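Local coordinates for glycosaminoglycan xylosylkinase (Hydra vulgaris, PDB 5XOM), which probably transfers phosphate from ATP to xylose in the glycosaminoglycan linker, as a Fam20-family kinase, at residues S338-L343 with A363-L368. Numbering follows the deposited sequence.
Sequences SLSVLL and ALDRRL
The first turn of helix 339-347 packs on helix 358-382; the axes of the short segments 339-343 and 363-368 come within 9.0 Å, with N-to-C directions at 138°, and L339 and D365 have the nearest CA atoms, 6.0 Å apart. D365 grips the start of the shorter helix. D365 OD2 accepts a hydrogen bond from S340 N through the syn lone pair, at 2.8 Å and a bent N-H...O angle of 142°. D365 OD1 accepts from two hydroxyls on opposite faces of the carboxylate plane: S340 OG at 2.6 Å, on the syn side, and S338 OG at 3.0 Å, well above the plane. S338 is the N-cap residue, and the carboxylate sits beside the helix N-terminus, which would probably favour its negative charge. Both segments belong to the helical C-terminal part of the kinase-like Fam20 fold. L339 and L343 also touch L144 of the earlier helix 132-144. With an alanine at D365, S340 N would probably lose its OD2 partner and the two serine hydroxyls the OD1 they share. Leucines pack next to the carboxylate. L339 CD2 meets L368 CD2 at 4.0 Å. L343 crosses L364 at about a right angle, L343 CD2 tight against L364 CD1 at 3.4 Å.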
loop_
_atom_site.group_PDB
_atom_site.type_symbol
_atom_site.label_atom_id
_atom_site.label_comp_id
_atom_site.label_asym_id
_atom_site.label_seq_id
_atom_site.Cartn_x
_atom_site.Cartn_y
_atom_site.Cartn_z
ATOM N N SER A 338 24.445 2.364 -2.735
ATOM C CA SER A 338 24.610 3.167 -1.537
ATOM C C SER A 338 23.319 3.910 -1.202
ATOM O O SER A 338 22.390 4.013 -2.011
ATOM C CB SER A 338 25.756 4.162 -1.708
ATOM O OG SER A 338 25.358 5.239 -2.539
ATOM N N LEU A 339 23.270 4.412 0.031
ATOM C CA LEU A 339 22.114 5.177 0.485
ATOM C C LEU A 339 21.830 6.355 -0.439
ATOM O O LEU A 339 20.669 6.662 -0.734
ATOM C CB LEU A 339 22.362 5.659 1.913
ATOM C CG LEU A 339 21.205 6.331 2.643
ATOM C CD1 LEU A 339 20.084 5.332 2.837
ATOM C CD2 LEU A 339 21.695 6.862 3.976
ATOM N N SER A 340 22.879 7.030 -0.910
ATOM C CA SER A 340 22.666 8.211 -1.737
ATOM C C SER A 340 22.204 7.844 -3.138
ATOM O O SER A 340 21.431 8.591 -3.748
ATOM C CB SER A 340 23.946 9.045 -1.799
ATOM O OG SER A 340 24.925 8.449 -2.630
ATOM N N VAL A 341 22.659 6.708 -3.669
ATOM C CA VAL A 341 22.168 6.272 -4.971
ATOM C C VAL A 341 20.680 5.956 -4.897
ATOM O O VAL A 341 19.897 6.385 -5.753
ATOM C CB VAL A 341 22.985 5.071 -5.473
ATOM C CG1 VAL A 341 22.256 4.370 -6.613
ATOM C CG2 VAL A 341 24.372 5.526 -5.907
ATOM N N LEU A 342 20.256 5.237 -3.853
ATOM C CA LEU A 342 18.835 4.931 -3.699
ATOM C C LEU A 342 18.025 6.192 -3.418
ATOM O O LEU A 342 16.891 6.326 -3.892
ATOM C CB LEU A 342 18.634 3.908 -2.581
ATOM C CG LEU A 342 19.241 2.523 -2.817
ATOM C CD1 LEU A 342 18.929 1.594 -1.655
ATOM C CD2 LEU A 342 18.711 1.939 -4.118
ATOM N N LEU A 343 18.580 7.128 -2.639
ATOM C CA LEU A 343 17.824 8.339 -2.337
ATOM C C LEU A 343 17.627 9.188 -3.584
ATOM O O LEU A 343 16.536 9.721 -3.812
ATOM C CB LEU A 343 18.505 9.158 -1.236
ATOM C CG LEU A 343 17.809 10.506 -1.018
ATOM C CD1 LEU A 343 16.496 10.307 -0.280
ATOM C CD2 LEU A 343 18.696 11.452 -0.239
ATOM N N ALA A 363 27.835 13.111 1.057
ATOM C CA ALA A 363 27.920 13.361 2.493
ATOM C C ALA A 363 27.031 12.398 3.272
ATOM O O ALA A 363 27.382 11.969 4.379
ATOM C CB ALA A 363 27.543 14.816 2.790
ATOM N N LEU A 364 25.869 12.056 2.705
ATOM C CA LEU A 364 24.979 11.055 3.300
ATOM C C LEU A 364 25.693 9.725 3.510
ATOM O O LEU A 364 25.641 9.142 4.599
ATOM C CB LEU A 364 23.770 10.852 2.392
ATOM C CG LEU A 364 22.701 11.925 2.476
ATOM C CD1 LEU A 364 21.640 11.635 1.447
ATOM C CD2 LEU A 364 22.117 11.998 3.886
ATOM N N ASP A 365 26.346 9.215 2.462
ATOM C CA ASP A 365 27.029 7.931 2.571
ATOM C C ASP A 365 28.177 8.008 3.560
ATOM O O ASP A 365 28.411 7.062 4.324
ATOM C CB ASP A 365 27.536 7.484 1.199
ATOM C CG ASP A 365 26.417 7.325 0.197
ATOM O OD1 ASP A 365 26.669 7.527 -1.011
ATOM O OD2 ASP A 365 25.285 6.998 0.604
ATOM N N ARG A 366 28.914 9.123 3.556
ATOM C CA ARG A 366 29.981 9.304 4.534
ATOM C C ARG A 366 29.433 9.295 5.954
ATOM O O ARG A 366 30.001 8.655 6.846
ATOM C CB ARG A 366 30.733 10.607 4.254
ATOM C CG ARG A 366 31.941 10.828 5.153
ATOM C CD ARG A 366 32.713 12.088 4.751
ATOM N NE ARG A 366 31.917 13.282 4.995
ATOM C CZ ARG A 366 31.426 14.060 4.034
ATOM N NH1 ARG A 366 31.668 13.773 2.761
ATOM N NH2 ARG A 366 30.692 15.120 4.347
ATOM N N ARG A 367 28.320 9.990 6.180
ATOM C CA ARG A 367 27.795 10.091 7.536
ATOM C C ARG A 367 27.153 8.789 7.998
ATOM O O ARG A 367 27.118 8.515 9.204
ATOM C CB ARG A 367 26.798 11.240 7.610
ATOM C CG ARG A 367 27.452 12.605 7.524
ATOM C CD ARG A 367 26.454 13.679 7.153
ATOM N NE ARG A 367 27.145 14.898 6.750
ATOM C CZ ARG A 367 26.567 15.910 6.111
ATOM N NH1 ARG A 367 25.278 15.851 5.802
ATOM N NH2 ARG A 367 27.279 16.981 5.778
ATOM N N LEU A 368 26.663 7.970 7.067
ATOM C CA LEU A 368 26.128 6.669 7.448
ATOM C C LEU A 368 27.218 5.790 8.046
ATOM O O LEU A 368 26.997 5.121 9.063
ATOM C CB LEU A 368 25.474 5.997 6.240
ATOM C CG LEU A 368 24.949 4.568 6.409
ATOM C CD1 LEU A 368 23.983 4.479 7.578
ATOM C CD2 LEU A 368 24.279 4.096 5.129
#